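Local coordinates for oxidoreductase (Listeria innocua, PDB 3E18), which binds NAD through a Rossmann-fold domain and is probably a dehydrogenase of the GFO/IDH/MocA family whose substrate is not known, at residues Phe311-Leu315 with Asn316-Glu320; Glu139-Thr142 with Ile143-Phe147; Tyr54-Tyr57 with Glu58-Leu61; Gly279-Lys282 with Thr283-Pro286. One frame throughout, in Å; residues are numbered along the deposited sequence.

Contact 1: Phe311-Leu315 with Asn316-Glu320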
loop_
_atom_site.group_PDB
_atom_site.type_symbol
_atom_site.label_atom_id
_atom_site.label_comp_id
_atom_site.label_asym_id
_atom_site.label_seq_id
_atom_site.Cartn_x
_atom_site.Cartn_y
_atom_site.Cartn_z
ATOM N N PHE A 311 -19.187 29.225 -9.328
ATOM C CA PHE A 311 -18.452 30.474 -9.084
ATOM C C PHE A 311 -19.351 31.701 -9.342
ATOM O O PHE A 311 -19.429 32.589 -8.498
ATOM C CB PHE A 311 -17.182 30.539 -9.955
ATOM C CG PHE A 311 -16.409 31.840 -9.830
ATOM C CD1 PHE A 311 -15.726 32.156 -8.656
ATOM C CD2 PHE A 311 -16.352 32.736 -10.898
ATOM C CE1 PHE A 311 -15.015 33.359 -8.538
ATOM C CE2 PHE A 311 -15.638 33.934 -10.796
ATOM C CZ PHE A 311 -14.974 34.248 -9.615
ATOM N N VAL A 312 -20.037 31.715 -10.488
ATOM C CA VAL A 312 -21.023 32.764 -10.822
ATOM C C VAL A 312 -22.166 32.842 -9.807
ATOM O O VAL A 312 -22.532 33.938 -9.358
ATOM C CB VAL A 312 -21.542 32.614 -12.263
ATOM C CG1 VAL A 312 -22.641 33.627 -12.567
ATOM C CG2 VAL A 312 -20.411 32.827 -13.227
ATOM N N ASP A 313 -22.694 31.685 -9.422
ATOM C CA ASP A 313 -23.766 31.606 -8.426
ATOM C C ASP A 313 -23.324 32.160 -7.071
ATOM O O ASP A 313 -24.138 32.714 -6.331
ATOM C CB ASP A 313 -24.228 30.157 -8.243
ATOM C CG ASP A 313 -25.011 29.610 -9.445
ATOM O OD1 ASP A 313 -25.371 30.378 -10.367
ATOM O OD2 ASP A 313 -25.253 28.380 -9.465
ATOM N N VAL A 314 -22.044 31.962 -6.738
ATOM C CA VAL A 314 -21.436 32.534 -5.529
ATOM C C VAL A 314 -21.339 34.062 -5.666
ATOM O O VAL A 314 -21.710 34.794 -4.746
ATOM C CB VAL A 314 -20.053 31.892 -5.215
ATOM C CG1 VAL A 314 -19.286 32.691 -4.175
ATOM C CG2 VAL A 314 -20.238 30.465 -4.741
ATOM N N LEU A 315 -20.897 34.537 -6.833
ATOM C CA LEU A 315 -20.829 35.978 -7.119
ATOM C C LEU A 315 -22.192 36.660 -7.056
ATOM O O LEU A 315 -22.291 37.807 -6.617
ATOM C CB LEU A 315 -20.215 36.249 -8.506
ATOM C CG LEU A 315 -18.779 35.812 -8.825
ATOM C CD1 LEU A 315 -18.246 36.510 -10.077
ATOM C CD2 LEU A 315 -17.840 36.024 -7.648
ATOM N N ASN A 316 -23.228 35.949 -7.511
ATOM C CA ASN A 316 -24.603 36.441 -7.521
ATOM C C ASN A 316 -25.299 36.220 -6.183
ATOM O O ASN A 316 -26.480 36.544 -6.030
ATOM C CB ASN A 316 -25.401 35.773 -8.651
ATOM C CG ASN A 316 -25.027 36.299 -10.027
ATOM O OD1 ASN A 316 -25.011 35.557 -11.008
ATOM N ND2 ASN A 316 -24.733 37.585 -10.105
ATOM N N ASN A 317 -24.553 35.672 -5.224
ATOM C CA ASN A 317 -25.033 35.336 -3.868
ATOM C C ASN A 317 -26.292 34.437 -3.811
ATOM O O ASN A 317 -27.149 34.588 -2.933
ATOM C CB ASN A 317 -25.180 36.600 -2.998
ATOM C CG ASN A 317 -25.178 36.291 -1.503
ATOM O OD1 ASN A 317 -24.620 35.277 -1.057
ATOM N ND2 ASN A 317 -25.819 37.158 -0.722
ATOM N N THR A 318 -26.390 33.491 -4.742
ATOM C CA THR A 318 -27.524 32.561 -4.757
ATOM C C THR A 318 -27.174 31.152 -4.294
ATOM O O THR A 318 -28.060 30.314 -4.135
ATOM C CB THR A 318 -28.181 32.489 -6.151
ATOM O OG1 THR A 318 -27.186 32.211 -7.142
ATOM C CG2 THR A 318 -28.885 33.817 -6.480
ATOM N N SER A 319 -25.887 30.902 -4.062
ATOM C CA SER A 319 -25.414 29.564 -3.705
ATOM C C SER A 319 -24.138 29.615 -2.864
ATOM O O SER A 319 -23.335 30.547 -2.992
ATOM C CB SER A 319 -25.173 28.751 -4.990
ATOM O OG SER A 319 -24.885 27.387 -4.728
ATOM N N GLU A 320 -23.968 28.617 -1.998
ATOM C CA GLU A 320 -22.715 28.413 -1.264
ATOM C C GLU A 320 -21.648 27.877 -2.229
ATOM O O GLU A 320 -21.991 27.232 -3.218
ATOM C CB GLU A 320 -22.926 27.423 -0.113
ATOM C CG GLU A 320 -23.894 27.892 0.980
ATOM C CD GLU A 320 -23.244 28.751 2.065
ATOM O OE1 GLU A 320 -22.395 29.616 1.750
ATOM O OE2 GLU A 320 -23.604 28.565 3.251
HETATM O O HOH W 1 -24.217 26.795 -7.478
HETATM O O HOH W 2 -26.113 32.922 -11.202
#

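Contact 2: Glu139-Thr142 with Ile143-Phe147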
loop_
_atom_site.group_PDB
_atom_site.type_symbol
_atom_site.label_atom_id
_atom_site.label_comp_id
_atom_site.label_asym_id
_atom_site.label_seq_id
_atom_site.Cartn_x
_atom_site.Cartn_y
_atom_site.Cartn_z
ATOM N N GLU A 139 -21.551 7.197 -0.310
ATOM C CA GLU A 139 -22.790 7.774 0.233
ATOM C C GLU A 139 -23.942 6.772 0.277
ATOM O O GLU A 139 -24.720 6.744 1.233
ATOM C CB GLU A 139 -23.204 8.992 -0.593
ATOM C CG GLU A 139 -22.283 10.185 -0.420
ATOM C CD GLU A 139 -22.571 11.296 -1.401
ATOM O OE1 GLU A 139 -23.312 11.061 -2.381
ATOM O OE2 GLU A 139 -22.045 12.408 -1.191
ATOM N N GLN A 140 -24.033 5.939 -0.753
ATOM C CA GLN A 140 -25.115 4.949 -0.847
ATOM C C GLN A 140 -24.816 3.631 -0.150
ATOM O O GLN A 140 -25.641 2.710 -0.175
ATOM C CB GLN A 140 -25.513 4.720 -2.308
ATOM C CG GLN A 140 -26.121 5.977 -2.960
ATOM C CD GLN A 140 -27.240 6.598 -2.124
ATOM O OE1 GLN A 140 -28.121 5.895 -1.617
ATOM N NE2 GLN A 140 -27.204 7.917 -1.975
ATOM N N LYS A 141 -23.632 3.557 0.464
ATOM C CA LYS A 141 -23.136 2.360 1.146
ATOM C C LYS A 141 -23.138 1.103 0.273
ATOM O O LYS A 141 -23.486 0.028 0.738
ATOM C CB LYS A 141 -23.874 2.129 2.474
ATOM C CG LYS A 141 -23.664 3.235 3.504
ATOM C CD LYS A 141 -24.699 3.139 4.615
ATOM C CE LYS A 141 -24.653 4.340 5.553
ATOM N NZ LYS A 141 -23.934 4.051 6.827
ATOM N N THR A 142 -22.742 1.258 -0.991
ATOM C CA THR A 142 -22.732 0.176 -1.968
ATOM C C THR A 142 -21.926 -1.046 -1.521
ATOM O O THR A 142 -22.304 -2.194 -1.808
ATOM C CB THR A 142 -22.166 0.683 -3.316
ATOM O OG1 THR A 142 -22.872 1.854 -3.713
ATOM C CG2 THR A 142 -22.303 -0.358 -4.410
ATOM N N ILE A 143 -20.802 -0.806 -0.845
ATOM C CA ILE A 143 -20.027 -1.895 -0.265
ATOM C C ILE A 143 -20.069 -1.806 1.260
ATOM O O ILE A 143 -19.102 -2.127 1.944
ATOM C CB ILE A 143 -18.589 -1.971 -0.819
ATOM C CG1 ILE A 143 -17.841 -0.633 -0.664
ATOM C CG2 ILE A 143 -18.615 -2.376 -2.288
ATOM C CD1 ILE A 143 -16.376 -0.684 -1.097
ATOM N N GLY A 144 -21.212 -1.377 1.779
ATOM C CA GLY A 144 -21.370 -1.119 3.216
ATOM C C GLY A 144 -20.672 0.180 3.584
ATOM O O GLY A 144 -20.583 1.104 2.765
ATOM N N GLU A 145 -20.160 0.244 4.811
ATOM C CA GLU A 145 -19.364 1.374 5.284
ATOM C C GLU A 145 -17.953 1.280 4.729
ATOM O O GLU A 145 -17.207 0.353 5.074
ATOM C CB GLU A 145 -19.322 1.381 6.816
ATOM C CG GLU A 145 -20.702 1.522 7.434
ATOM C CD GLU A 145 -20.672 1.707 8.942
ATOM O OE1 GLU A 145 -19.795 1.112 9.613
ATOM O OE2 GLU A 145 -21.542 2.443 9.459
ATOM N N MET A 146 -17.603 2.226 3.856
ATOM C CA MET A 146 -16.282 2.270 3.230
ATOM C C MET A 146 -15.304 2.750 4.294
ATOM O O MET A 146 -15.471 3.849 4.825
ATOM C CB MET A 146 -16.288 3.224 2.026
ATOM C CG MET A 146 -15.113 3.072 1.070
ATOM S SD MET A 146 -15.237 4.148 -0.368
ATOM C CE MET A 146 -16.608 3.402 -1.237
ATOM N N PHE A 147 -14.309 1.925 4.623
ATOM C CA PHE A 147 -13.377 2.251 5.717
ATOM C C PHE A 147 -11.927 2.383 5.262
ATOM O O PHE A 147 -11.067 2.791 6.031
ATOM C CB PHE A 147 -13.513 1.265 6.904
ATOM C CG PHE A 147 -13.151 -0.184 6.576
ATOM C CD1 PHE A 147 -11.825 -0.609 6.537
ATOM C CD2 PHE A 147 -14.151 -1.126 6.345
ATOM C CE1 PHE A 147 -11.498 -1.936 6.239
ATOM C CE2 PHE A 147 -13.838 -2.450 6.064
ATOM C CZ PHE A 147 -12.510 -2.856 5.998
#

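Contact 3: Tyr54-Tyr57 with Glu58-Leu61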
loop_
_atom_site.group_PDB
_atom_site.type_symbol
_atom_site.label_atom_id
_atom_site.label_comp_id
_atom_site.label_asym_id
_atom_site.label_seq_id
_atom_site.Cartn_x
_atom_site.Cartn_y
_atom_site.Cartn_z
ATOM N N TYR A 54 -3.820 42.525 -22.585
ATOM C CA TYR A 54 -3.396 43.640 -21.764
ATOM C C TYR A 54 -1.887 43.698 -21.764
ATOM O O TYR A 54 -1.228 42.662 -21.828
ATOM C CB TYR A 54 -3.903 43.465 -20.334
ATOM C CG TYR A 54 -5.383 43.686 -20.169
ATOM C CD1 TYR A 54 -5.880 44.922 -19.747
ATOM C CD2 TYR A 54 -6.291 42.656 -20.405
ATOM C CE1 TYR A 54 -7.247 45.130 -19.585
ATOM C CE2 TYR A 54 -7.652 42.848 -20.245
ATOM C CZ TYR A 54 -8.124 44.091 -19.834
ATOM O OH TYR A 54 -9.472 44.280 -19.672
ATOM N N GLU A 55 -1.340 44.910 -21.684
ATOM C CA GLU A 55 0.112 45.107 -21.699
ATOM C C GLU A 55 0.765 44.882 -20.333
ATOM O O GLU A 55 1.968 44.621 -20.246
ATOM C CB GLU A 55 0.472 46.500 -22.237
ATOM C CG GLU A 55 0.086 46.743 -23.702
ATOM C CD GLU A 55 0.783 45.792 -24.671
ATOM O OE1 GLU A 55 2.023 45.651 -24.591
ATOM O OE2 GLU A 55 0.086 45.191 -25.517
ATOM N N SER A 56 -0.029 44.985 -19.271
ATOM C CA SER A 56 0.479 44.805 -17.919
ATOM C C SER A 56 -0.604 44.251 -17.006
ATOM O O SER A 56 -1.794 44.391 -17.281
ATOM C CB SER A 56 1.004 46.130 -17.362
ATOM O OG SER A 56 -0.066 47.023 -17.114
ATOM N N TYR A 57 -0.182 43.632 -15.909
ATOM C CA TYR A 57 -1.125 43.148 -14.913
ATOM C C TYR A 57 -1.790 44.334 -14.222
ATOM O O TYR A 57 -2.988 44.311 -13.958
ATOM C CB TYR A 57 -0.430 42.214 -13.918
ATOM C CG TYR A 57 -1.371 41.552 -12.937
ATOM C CD1 TYR A 57 -2.466 40.803 -13.382
ATOM C CD2 TYR A 57 -1.159 41.663 -11.563
ATOM C CE1 TYR A 57 -3.340 40.197 -12.469
ATOM C CE2 TYR A 57 -2.019 41.049 -10.649
ATOM C CZ TYR A 57 -3.102 40.316 -11.116
ATOM O OH TYR A 57 -3.961 39.702 -10.230
ATOM N N GLU A 58 -1.010 45.388 -13.985
ATOM C CA GLU A 58 -1.516 46.681 -13.510
ATOM C C GLU A 58 -2.692 47.197 -14.355
ATOM O O GLU A 58 -3.664 47.712 -13.813
ATOM C CB GLU A 58 -0.366 47.697 -13.498
ATOM C CG GLU A 58 -0.690 49.081 -12.909
ATOM C CD GLU A 58 0.470 50.088 -13.038
ATOM O OE1 GLU A 58 1.476 49.788 -13.729
ATOM O OE2 GLU A 58 0.370 51.190 -12.444
ATOM N N ALA A 59 -2.610 47.036 -15.677
ATOM C CA ALA A 59 -3.670 47.486 -16.597
ATOM C C ALA A 59 -4.948 46.656 -16.513
ATOM O O ALA A 59 -6.047 47.182 -16.702
ATOM C CB ALA A 59 -3.153 47.506 -18.032
ATOM N N VAL A 60 -4.803 45.355 -16.238
ATOM C CA VAL A 60 -5.949 44.486 -15.983
ATOM C C VAL A 60 -6.685 44.976 -14.744
ATOM O O VAL A 60 -7.905 45.116 -14.736
ATOM C CB VAL A 60 -5.504 43.021 -15.740
ATOM C CG1 VAL A 60 -6.692 42.150 -15.350
ATOM C CG2 VAL A 60 -4.815 42.454 -16.957
ATOM N N LEU A 61 -5.918 45.248 -13.700
ATOM C CA LEU A 61 -6.476 45.594 -12.403
ATOM C C LEU A 61 -7.041 47.016 -12.346
ATOM O O LEU A 61 -7.915 47.309 -11.535
ATOM C CB LEU A 61 -5.408 45.395 -11.332
ATOM C CG LEU A 61 -4.843 43.984 -11.101
ATOM C CD1 LEU A 61 -4.180 43.966 -9.750
ATOM C CD2 LEU A 61 -5.899 42.885 -11.188
#

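Contact 4: Gly279-Lys282 with Thr283-Pro286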
loop_
_atom_site.group_PDB
_atom_site.type_symbol
_atom_site.label_atom_id
_atom_site.label_comp_id
_atom_site.label_asym_id
_atom_site.label_seq_id
_atom_site.Cartn_x
_atom_site.Cartn_y
_atom_site.Cartn_z
ATOM N N GLY A 279 2.379 -24.465 -0.653
ATOM C CA GLY A 279 1.386 -24.938 0.303
ATOM C C GLY A 279 -0.044 -24.910 -0.194
ATOM O O GLY A 279 -0.379 -24.196 -1.142
ATOM N N LEU A 280 -0.883 -25.707 0.454
ATOM C CA LEU A 280 -2.310 -25.697 0.191
ATOM C C LEU A 280 -2.964 -24.647 1.076
ATOM O O LEU A 280 -2.661 -24.557 2.270
ATOM C CB LEU A 280 -2.919 -27.079 0.454
ATOM C CG LEU A 280 -2.575 -28.174 -0.561
ATOM C CD1 LEU A 280 -2.779 -29.556 0.046
ATOM C CD2 LEU A 280 -3.376 -28.016 -1.852
ATOM N N THR A 281 -3.846 -23.846 0.483
ATOM C CA THR A 281 -4.558 -22.809 1.235
ATOM C C THR A 281 -6.073 -22.838 1.033
ATOM O O THR A 281 -6.564 -22.972 -0.089
ATOM C CB THR A 281 -4.009 -21.376 0.952
ATOM O OG1 THR A 281 -4.636 -20.438 1.840
ATOM C CG2 THR A 281 -4.247 -20.946 -0.511
ATOM N N LYS A 282 -6.794 -22.701 2.141
ATOM C CA LYS A 282 -8.243 -22.563 2.123
ATOM C C LYS A 282 -8.610 -21.078 2.300
ATOM O O LYS A 282 -9.423 -20.544 1.551
ATOM C CB LYS A 282 -8.854 -23.429 3.230
ATOM C CG LYS A 282 -10.233 -24.005 2.926
ATOM C CD LYS A 282 -10.644 -25.009 4.007
ATOM C CE LYS A 282 -12.162 -25.136 4.138
ATOM N NZ LYS A 282 -12.776 -25.948 3.052
ATOM N N THR A 283 -7.979 -20.421 3.275
ATOM C CA THR A 283 -8.251 -19.013 3.616
ATOM C C THR A 283 -7.899 -18.000 2.511
ATOM O O THR A 283 -8.527 -16.953 2.413
ATOM C CB THR A 283 -7.560 -18.611 4.941
ATOM O OG1 THR A 283 -7.552 -17.181 5.088
ATOM C CG2 THR A 283 -6.144 -19.105 4.959
ATOM N N MET A 284 -6.905 -18.318 1.687
ATOM C CA MET A 284 -6.510 -17.440 0.586
ATOM C C MET A 284 -6.978 -17.970 -0.776
ATOM O O MET A 284 -6.585 -17.453 -1.829
ATOM C CB MET A 284 -4.992 -17.181 0.615
ATOM C CG MET A 284 -4.515 -16.544 1.927
ATOM S SD MET A 284 -5.259 -14.927 2.292
ATOM C CE MET A 284 -4.308 -14.495 3.760
ATOM N N ALA A 285 -7.823 -19.000 -0.739
ATOM C CA ALA A 285 -8.471 -19.542 -1.938
ATOM C C ALA A 285 -9.693 -18.690 -2.289
ATOM O O ALA A 285 -10.288 -18.082 -1.389
ATOM C CB ALA A 285 -8.889 -20.985 -1.691
ATOM N N PRO A 286 -10.079 -18.632 -3.589
ATOM C CA PRO A 286 -11.325 -17.932 -3.915
ATOM C C PRO A 286 -12.497 -18.478 -3.094
ATOM O O PRO A 286 -12.553 -19.687 -2.841
ATOM C CB PRO A 286 -11.531 -18.251 -5.400
ATOM C CG PRO A 286 -10.166 -18.507 -5.922
ATOM C CD PRO A 286 -9.425 -19.169 -4.799
#

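Contact 1: Phe311-Leu315 with Asn316-Glu320
Asp313 and Ser319 meet through their CB atoms, 3.7 Å apart, where the chain doubles back past the last turn of helix 307-315. The carboxylate of Asp313 stands anti to its own carbonyl carbon (chi1 -71°) and reaches Ser319 and Asn316 through water: one water joins OD2 to Ser319 OG, and a second water lies 2.8 Å from Asp313 OD1 and 2.9 Å from Asn316 OD1. Asn316 lies alongside Val312, pointing the same way, with its OD1 3.4 Å from Val312 CG1, while its backbone N bonds to Val312 O at 2.8 Å.

The turn that follows is a Schellman motif. Asn317 takes positive phi (54°), which asparagine tolerates better than most residues, and two bonds run back into the helix: Thr318 N to Asp313 O at 2.9 Å and Asn317 N to Val314 O at 3.0 Å. A chi1 of 53° sets Thr318 OG1 between the backbone N and the carbonyl carbon, 3.2 Å from Asp313 O. A weak bond from Ser319 N also reaches Asp313 O. Phe311 is buried against His91 and Val93 of strand 91-95, and Leu315 CD2 lies over its ring, offset toward the rim.

Contact 2: Glu139-Thr142 with Ile143-Phe147
Lys141 and Glu145 run side by side and point the same way, flanking the turn that leads from helix 129-140 into strand 146-154. Glu145 stays extended beyond CG, whereas Lys141 bends at its last torsion, chi4 -101°, and this bend sends NZ toward the glutamate. The ammonium and carboxylate form a long salt bridge, Lys141 NZ to Glu145 OE2 at 3.9 Å, so the pairing is probably a loose electrostatic one; long, flexible charged side chains suit this exposed position. Nearer the backbone, Lys141 CB comes within 3.5 Å of Gly144 O, and its CA makes a CH...O contact with the same oxygen.

The backbone beneath the pair is a type I beta turn from Lys141 to Gly144, closed by Gly144 N bonding to Lys141 O at 2.9 Å. Lys141 has already left the helix with positive phi, and Gly144 also has positive phi (75°), a conformation that favours glycine.

Thr142 and Ile143, the two middle residues of the turn, both touch Met137 of the helix and Ile259 of strand 257-262. The branched, apolar Ile143 is buried and also packs on Val241 of strand 239-243, while Thr142, only partly exposed, turns its methyl and hydroxyl out beside it. The backbone O of Thr142 accepts from NZ of Lys261 on strand 257-262. At the exit of the turn, Glu145 N donates to OG1 of Thr244, in the loop after strand 239-243.

Contact 3: Tyr54-Tyr57 with Glu58-Leu61
Val60 CG2 sits over one face of the Tyr54 ring, 3.9 Å from its centroid in a CH-pi contact, with the two side chains crossing at about a right angle. A second such contact lies one step along the helix: Leu61 CG stands over a face of the Tyr57 ring, 4.1 Å from the centroid and 13° off the normal. Tyr57 has CG anti to its backbone N (chi1 -174°), which brings the ring under Leu61, whose CD1 is 3.7 Å from Tyr57 CE2. The flat rings offer faces on which the branched side chains of Val60 and Leu61 rest.

Outward from the rings the helix begins. Ser56 is the N-cap: its OG, held between backbone N and carbonyl carbon (chi1 70°), accepts from Ala59 N at 2.9 Å, and the same N-H makes a weak bond to Ser56 O. Ala59 CB lies 3.3 Å from Ser56 OG. Leu61 N bonds to Tyr57 O at 3.1 Å. The tyrosine hydroxyls are bonded further out, Tyr54 OH to Asp63 OD2 and Tyr57 OH to Leu81 O.

Within the Rossmann domain, helix 57-62 packs against strands 6-11 and 30-36 and helix 78-87, with the side chain of Tyr57 about 6 Å from the bound NAD.

Contact 4: Gly279-Lys282 with Thr283-Pro286
With chi1 at -173°, Thr281 swings OG1 opposite its own backbone N and beside its carbonyl carbon, where it accepts from Met284 N at 3.1 Å. The bond is fairly straight, 154° at the hydrogen, and the threonine hydroxyl thereby anchors a backbone amide in the turn that follows. Met284 crosses Thr281 obliquely; its CB lies 3.5 Å from Thr281 OG1 and 4.0 Å from Thr281 CG2, so one beta-branched residue supplies both a polar and an apolar contact.

The chain turns here in a type I beta turn from Lys282 to Ala285. Ala285 N bonds to Lys282 O at 3.2 Å. The small methyl of Ala285 fits close to the backbone, its CB 3.3 Å from Lys282 O and 3.5 Å from Thr281 O. Lys282 extends from the turn, and its NZ bonds to Pro271 O.

Asn157 of the second subunit donates through ND2 to the carbonyls of Thr283 and Ala285, and Thr283 OG1 bonds to Gly158 O of that subunit, making this turn part of the dimer interface. On its own chain, the turn follows strand 279-281, which pairs antiparallel with strand 274-276; Thr281 packs on Ala276 and Ala285 on Ile274.

How the contacts relate
Along the chain the order is contact 3, contact 2, contact 4, contact 1. Contact 3 belongs to the Rossmann domain that holds NAD, and contact 1, although near the end of the chain, returns to that domain by packing on strands 6-11 and 91-95; their centres are about 26 Å apart. Contact 2 opens strand 146-154 of the nine-stranded sheet. Contact 4 includes strand 279-281 of the small two-stranded sheet and the turn after it; the centres of contacts 2 and 4 are about 27 Å apart. Contacts 3 and 4 have centres about 69 Å apart, so the four span the molecule from the nucleotide-binding end to the dimer interface, which contact 4 and Phe147 of contact 2 both touch.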